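Local coordinates for protein glutaredoxin (Methanosarcina acetivorans, PDB 5CAX) that reduces protein disulfides in a coenzyme M-dependent manner as a glutaredoxin-like enzyme, and is probably an electron carrier, at residues A[10-24]-A[37-51]. Sequence-based numbering, arbitrary orientation.
Sequences KGKHVSGIDRGKIVM and KKLLTDLGVDFEYVF. With CD (cadmium ion), chain F; CD (cadmium ion), chain E.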
loop_
_atom_site.group_PDB
_atom_site.type_symbol
_atom_site.label_atom_id
_atom_site.label_comp_id
_atom_site.label_asym_id
_atom_site.label_seq_id
_atom_site.Cartn_x
_atom_site.Cartn_y
_atom_site.Cartn_z
ATOM N N LYS A 10 -7.083 -1.875 -6.642
ATOM C CA LYS A 10 -7.176 -3.347 -6.675
ATOM C C LYS A 10 -8.226 -3.886 -5.743
ATOM O O LYS A 10 -9.368 -3.981 -6.135
ATOM C CB LYS A 10 -5.861 -4.085 -6.357
ATOM C CG LYS A 10 -5.980 -5.647 -6.572
ATOM C CD LYS A 10 -4.706 -6.454 -6.280
ATOM C CE LYS A 10 -5.004 -7.920 -5.936
ATOM N NZ LYS A 10 -5.528 -8.748 -7.060
ATOM N N GLY A 11 -7.831 -4.262 -4.527
ATOM C CA GLY A 11 -8.708 -5.000 -3.648
ATOM C C GLY A 11 -9.066 -4.347 -2.344
ATOM O O GLY A 11 -8.849 -4.909 -1.268
ATOM N N LYS A 12 -9.694 -3.192 -2.473
ATOM C CA LYS A 12 -10.145 -2.341 -1.374
ATOM C C LYS A 12 -10.711 -2.990 -0.089
ATOM O O LYS A 12 -11.913 -2.923 0.174
ATOM C CB LYS A 12 -11.215 -1.412 -1.923
ATOM C CG LYS A 12 -11.462 -0.267 -1.030
ATOM C CD LYS A 12 -12.843 0.251 -1.166
ATOM C CE LYS A 12 -12.822 1.594 -0.584
ATOM N NZ LYS A 12 -11.446 2.161 -0.818
ATOM N N HIS A 13 -9.840 -3.579 0.738
ATOM C CA HIS A 13 -10.268 -4.110 2.050
ATOM C C HIS A 13 -10.746 -2.994 2.957
ATOM O O HIS A 13 -10.128 -2.710 3.979
ATOM C CB HIS A 13 -9.140 -4.858 2.761
ATOM C CG HIS A 13 -9.384 -6.333 2.926
ATOM N ND1 HIS A 13 -8.911 -7.045 4.008
ATOM C CD2 HIS A 13 -10.044 -7.223 2.152
ATOM C CE1 HIS A 13 -9.276 -8.310 3.897
ATOM N NE2 HIS A 13 -9.969 -8.443 2.783
ATOM N N VAL A 14 -11.833 -2.337 2.574
ATOM C CA VAL A 14 -12.192 -1.082 3.212
ATOM C C VAL A 14 -13.706 -0.871 3.389
ATOM O O VAL A 14 -14.415 -0.736 2.391
ATOM C CB VAL A 14 -11.515 0.033 2.460
ATOM C CG1 VAL A 14 -12.106 1.302 2.729
ATOM C CG2 VAL A 14 -10.165 0.067 2.916
ATOM N N SER A 15 -14.236 -0.801 4.630
ATOM C CA SER A 15 -13.712 -0.204 5.894
ATOM C C SER A 15 -13.730 1.307 5.651
ATOM O O SER A 15 -14.116 1.742 4.576
ATOM C CB SER A 15 -12.328 -0.720 6.351
ATOM O OG SER A 15 -12.034 -0.378 7.710
ATOM N N GLY A 16 -13.386 2.122 6.635
ATOM C CA GLY A 16 -13.777 3.518 6.542
ATOM C C GLY A 16 -12.950 4.427 7.393
ATOM O O GLY A 16 -11.789 4.145 7.610
ATOM N N ILE A 17 -13.548 5.487 7.923
ATOM C CA ILE A 17 -12.776 6.534 8.579
ATOM C C ILE A 17 -11.879 7.111 7.508
ATOM O O ILE A 17 -10.827 6.571 7.156
ATOM C CB ILE A 17 -11.945 6.050 9.779
ATOM C CG1 ILE A 17 -12.851 5.409 10.820
ATOM C CG2 ILE A 17 -11.189 7.217 10.388
ATOM C CD1 ILE A 17 -14.032 6.275 11.207
ATOM N N ASP A 18 -12.288 8.251 7.004
ATOM C CA ASP A 18 -11.546 8.857 5.935
ATOM C C ASP A 18 -10.346 9.589 6.448
ATOM O O ASP A 18 -10.451 10.566 7.195
ATOM C CB ASP A 18 -12.453 9.768 5.134
ATOM C CG ASP A 18 -13.450 8.980 4.368
ATOM O OD1 ASP A 18 -12.947 8.262 3.480
ATOM O OD2 ASP A 18 -14.681 9.038 4.644
ATOM N N ARG A 19 -9.198 9.056 6.056
ATOM C CA ARG A 19 -7.908 9.630 6.390
ATOM C C ARG A 19 -7.091 9.803 5.121
ATOM O O ARG A 19 -5.924 9.439 5.077
ATOM C CB ARG A 19 -7.169 8.749 7.397
ATOM C CG ARG A 19 -7.895 8.648 8.702
ATOM C CD ARG A 19 -7.988 9.998 9.366
ATOM N NE ARG A 19 -8.907 9.918 10.491
ATOM C CZ ARG A 19 -8.556 9.624 11.740
ATOM N NH1 ARG A 19 -7.287 9.390 12.042
ATOM N NH2 ARG A 19 -9.484 9.569 12.687
ATOM N N GLY A 20 -7.736 10.300 4.068
ATOM C CA GLY A 20 -7.055 10.603 2.829
ATOM C C GLY A 20 -6.945 9.417 1.907
ATOM O O GLY A 20 -7.631 8.420 2.065
ATOM N N LYS A 21 -6.041 9.523 0.951
ATOM C CA LYS A 21 -5.824 8.472 -0.031
ATOM C C LYS A 21 -4.670 7.553 0.407
ATOM O O LYS A 21 -3.513 7.974 0.553
ATOM C CB LYS A 21 -5.555 9.095 -1.408
ATOM C CG LYS A 21 -5.632 8.145 -2.574
ATOM C CD LYS A 21 -5.587 8.932 -3.859
ATOM C CE LYS A 21 -5.535 8.036 -5.053
ATOM N NZ LYS A 21 -5.458 8.822 -6.275
ATOM N N ILE A 22 -5.016 6.309 0.691
ATOM C CA ILE A 22 -4.051 5.364 1.202
ATOM C C ILE A 22 -4.069 4.168 0.268
ATOM O O ILE A 22 -5.095 3.498 0.141
ATOM C CB ILE A 22 -4.359 4.901 2.628
ATOM C CG1 ILE A 22 -4.840 6.066 3.494
ATOM C CG2 ILE A 22 -3.156 4.166 3.194
ATOM C CD1 ILE A 22 -5.343 5.668 4.852
ATOM N N VAL A 23 -2.940 3.912 -0.391
ATOM C CA VAL A 23 -2.821 2.779 -1.291
ATOM C C VAL A 23 -1.578 1.960 -0.958
ATOM O O VAL A 23 -0.460 2.468 -1.011
ATOM C CB VAL A 23 -2.784 3.249 -2.776
ATOM C CG1 VAL A 23 -2.799 2.057 -3.704
ATOM C CG2 VAL A 23 -3.941 4.195 -3.058
ATOM N N MET A 24 -1.765 0.692 -0.605
ATOM C CA MET A 24 -0.622 -0.167 -0.321
ATOM C C MET A 24 -0.306 -1.144 -1.446
ATOM O O MET A 24 -1.177 -1.889 -1.901
ATOM C CB MET A 24 -0.845 -0.946 0.970
ATOM C CG MET A 24 0.396 -1.700 1.476
ATOM S SD MET A 24 -0.062 -3.185 2.397
ATOM C CE MET A 24 -0.513 -4.318 1.069
ATOM N N LYS A 37 -1.043 -4.538 5.436
ATOM C CA LYS A 37 -2.467 -4.375 5.117
ATOM C C LYS A 37 -3.368 -4.780 6.280
ATOM O O LYS A 37 -4.452 -4.207 6.456
ATOM C CB LYS A 37 -2.855 -5.117 3.826
ATOM C CG LYS A 37 -3.231 -6.554 3.944
ATOM C CD LYS A 37 -4.731 -6.783 3.854
ATOM C CE LYS A 37 -4.949 -8.265 3.628
ATOM N NZ LYS A 37 -6.332 -8.748 3.823
ATOM N N LYS A 38 -2.938 -5.786 7.042
ATOM C CA LYS A 38 -3.636 -6.194 8.261
ATOM C C LYS A 38 -3.605 -5.069 9.292
ATOM O O LYS A 38 -4.550 -4.872 10.040
ATOM C CB LYS A 38 -2.990 -7.442 8.857
ATOM C CG LYS A 38 -3.663 -7.981 10.115
ATOM C CD LYS A 38 -2.782 -9.028 10.788
ATOM C CE LYS A 38 -3.517 -9.818 11.884
ATOM N NZ LYS A 38 -4.070 -8.994 13.010
ATOM N N LEU A 39 -2.502 -4.331 9.325
ATOM C CA LEU A 39 -2.368 -3.198 10.235
ATOM C C LEU A 39 -3.345 -2.097 9.845
ATOM O O LEU A 39 -4.056 -1.557 10.690
ATOM C CB LEU A 39 -0.938 -2.661 10.240
ATOM C CG LEU A 39 -0.827 -1.263 10.856
ATOM C CD1 LEU A 39 -1.174 -1.284 12.339
ATOM C CD2 LEU A 39 0.547 -0.657 10.638
ATOM N N LEU A 40 -3.353 -1.775 8.555
ATOM C CA LEU A 40 -4.281 -0.826 7.987
ATOM C C LEU A 40 -5.732 -1.279 8.248
ATOM O O LEU A 40 -6.611 -0.480 8.533
ATOM C CB LEU A 40 -3.993 -0.675 6.494
ATOM C CG LEU A 40 -2.652 -0.065 6.064
ATOM C CD1 LEU A 40 -2.364 -0.382 4.584
ATOM C CD2 LEU A 40 -2.618 1.430 6.284
ATOM N N THR A 41 -5.980 -2.574 8.140
ATOM C CA THR A 41 -7.294 -3.121 8.466
ATOM C C THR A 41 -7.609 -2.982 9.962
ATOM O O THR A 41 -8.740 -2.650 10.342
ATOM C CB THR A 41 -7.401 -4.580 8.008
ATOM O OG1 THR A 41 -7.603 -4.587 6.587
ATOM C CG2 THR A 41 -8.588 -5.270 8.653
ATOM N N ASP A 42 -6.614 -3.234 10.807
ATOM C CA ASP A 42 -6.778 -3.088 12.250
ATOM C C ASP A 42 -7.045 -1.619 12.615
ATOM O O ASP A 42 -7.873 -1.318 13.477
ATOM C CB ASP A 42 -5.534 -3.598 12.986
ATOM C CG ASP A 42 -5.435 -5.115 13.006
ATOM O OD1 ASP A 42 -6.488 -5.798 13.009
ATOM O OD2 ASP A 42 -4.286 -5.629 12.998
ATOM N N LEU A 43 -6.356 -0.702 11.940
ATOM C CA LEU A 43 -6.578 0.726 12.168
ATOM C C LEU A 43 -7.979 1.171 11.768
ATOM O O LEU A 43 -8.450 2.226 12.189
ATOM C CB LEU A 43 -5.541 1.559 11.416
ATOM C CG LEU A 43 -4.119 1.318 11.920
ATOM C CD1 LEU A 43 -3.100 1.888 10.949
ATOM C CD2 LEU A 43 -3.941 1.887 13.320
ATOM N N GLY A 44 -8.631 0.363 10.938
ATOM C CA GLY A 44 -10.000 0.620 10.566
ATOM C C GLY A 44 -10.108 1.792 9.627
ATOM O O GLY A 44 -11.135 2.458 9.605
ATOM N N VAL A 45 -9.024 2.078 8.909
ATOM C CA VAL A 45 -9.014 3.160 7.930
ATOM C C VAL A 45 -9.487 2.790 6.507
ATOM O O VAL A 45 -9.549 1.632 6.096
ATOM C CB VAL A 45 -7.614 3.791 7.819
ATOM C CG1 VAL A 45 -7.170 4.340 9.172
ATOM C CG2 VAL A 45 -6.613 2.791 7.238
ATOM N N ASP A 46 -9.857 3.825 5.773
ATOM C CA ASP A 46 -10.238 3.708 4.381
ATOM C C ASP A 46 -8.972 3.661 3.517
ATOM O O ASP A 46 -8.157 4.589 3.575
ATOM C CB ASP A 46 -11.128 4.897 4.006
ATOM C CG ASP A 46 -12.029 4.616 2.830
ATOM O OD1 ASP A 46 -13.090 4.015 3.078
ATOM O OD2 ASP A 46 -11.696 5.006 1.685
ATOM N N PHE A 47 -8.801 2.586 2.745
ATOM C CA PHE A 47 -7.624 2.390 1.876
ATOM C C PHE A 47 -7.769 1.355 0.725
ATOM O O PHE A 47 -8.743 0.642 0.598
ATOM C CB PHE A 47 -6.405 2.026 2.740
ATOM C CG PHE A 47 -6.393 0.597 3.249
ATOM C CD1 PHE A 47 -5.557 -0.354 2.670
ATOM C CD2 PHE A 47 -7.178 0.218 4.326
ATOM C CE1 PHE A 47 -5.527 -1.653 3.146
ATOM C CE2 PHE A 47 -7.150 -1.084 4.803
ATOM C CZ PHE A 47 -6.323 -2.022 4.214
ATOM N N GLU A 48 -6.756 1.273 -0.114
ATOM C CA GLU A 48 -6.772 0.328 -1.220
ATOM C C GLU A 48 -5.538 -0.516 -1.076
ATOM O O GLU A 48 -4.521 -0.024 -0.587
ATOM C CB GLU A 48 -6.745 1.037 -2.583
ATOM C CG GLU A 48 -8.120 1.307 -3.202
ATOM C CD GLU A 48 -8.720 0.131 -3.956
ATOM O OE1 GLU A 48 -8.168 -0.980 -3.917
ATOM O OE2 GLU A 48 -9.729 0.338 -4.658
ATOM N N TYR A 49 -5.603 -1.792 -1.437
ATOM C CA TYR A 49 -4.350 -2.508 -1.590
ATOM C C TYR A 49 -4.301 -3.325 -2.861
ATOM O O TYR A 49 -5.314 -3.821 -3.334
ATOM C CB TYR A 49 -4.032 -3.373 -0.383
ATOM C CG TYR A 49 -4.899 -4.567 -0.114
ATOM C CD1 TYR A 49 -4.550 -5.846 -0.578
ATOM C CD2 TYR A 49 -6.030 -4.442 0.657
ATOM C CE1 TYR A 49 -5.340 -6.956 -0.285
ATOM C CE2 TYR A 49 -6.799 -5.527 0.937
ATOM C CZ TYR A 49 -6.466 -6.775 0.486
ATOM O OH TYR A 49 -7.310 -7.798 0.836
ATOM N N VAL A 50 -3.083 -3.412 -3.398
ATOM C CA VAL A 50 -2.746 -4.066 -4.642
ATOM C C VAL A 50 -1.661 -5.127 -4.389
ATOM O O VAL A 50 -0.540 -4.808 -3.980
ATOM C CB VAL A 50 -2.223 -3.021 -5.703
ATOM C CG1 VAL A 50 -1.799 -3.688 -7.007
ATOM C CG2 VAL A 50 -3.249 -1.916 -5.980
ATOM N N PHE A 51 -1.996 -6.396 -4.634
ATOM C CA PHE A 51 -1.010 -7.469 -4.648
ATOM C C PHE A 51 -0.414 -7.655 -6.045
ATOM O O PHE A 51 -0.959 -8.371 -6.889
ATOM C CB PHE A 51 -1.621 -8.780 -4.143
ATOM C CG PHE A 51 -1.684 -8.876 -2.647
ATOM C CD1 PHE A 51 -0.617 -8.423 -1.869
ATOM C CD2 PHE A 51 -2.807 -9.391 -2.013
ATOM C CE1 PHE A 51 -0.663 -8.501 -0.485
ATOM C CE2 PHE A 51 -2.869 -9.473 -0.638
ATOM C CZ PHE A 51 -1.793 -9.027 0.135
HETATM CD CD CD F . -14.127 3.762 0.720
HETATM CD CD CD E . -15.101 7.250 2.435
HETATM O O HOH W 1 -12.003 -2.227 9.452
HETATM O O HOH W 2 -8.678 7.233 3.945
HETATM O O HOH W 3 -14.033 6.213 -0.194
#
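Met-24 and Tyr-49 pair side by side on the two parallel strands of the beta-alpha-beta unit of this thioredoxin-fold protein, where strand 22-24 runs beside edge strand 48-51 and helix 37-43 packs over one face. Three backbone bonds join the strands: Glu-48 N to Ile-22 O, Met-24 N to Glu-48 O and Val-50 N to Met-24 O. On the helix side, Met-24 extends with CG anti to its own N (chi1 -170°), then bends at the thioether, bringing SD to 3.7 Å from Lys-37 CB and CE to 3.9 Å from Tyr-49 CB. Beside it, Ile-22 lays CB 3.5 Å from Phe-47 CB, while its CG2 reaches Leu-40 CD2.

Residues 10-13 run along the other edge of strand 48-51, where Gly-11 N donates to Tyr-49 O at 2.8 Å. Tyr-49 turns its ring edge toward the face of His-13 in an offset edge-to-face pair, planes at 86°; Gly-11 O lies over one Tyr-49 face and Lys-37 CD over the opposite one. Glu-48, on the sheet face away from the helix, crosses Lys-12 at about a right angle, and its OE1 accepts Lys-10 N at 3.1 Å from above the carboxylate plane. Were Glu-48 an alanine, Lys-10 N would probably lose this acceptor and the Lys-12 ammonium some of the negative charge near it.

Just past Gly-44, whose positive phi ends the helix in a Schellman motif, Asp-46 N donates to Ile-17 O. The Asp-46 side chain binds a cadmium ion through OD1 at 2.6 Å, with one water as a further ligand, itself donating to OD2.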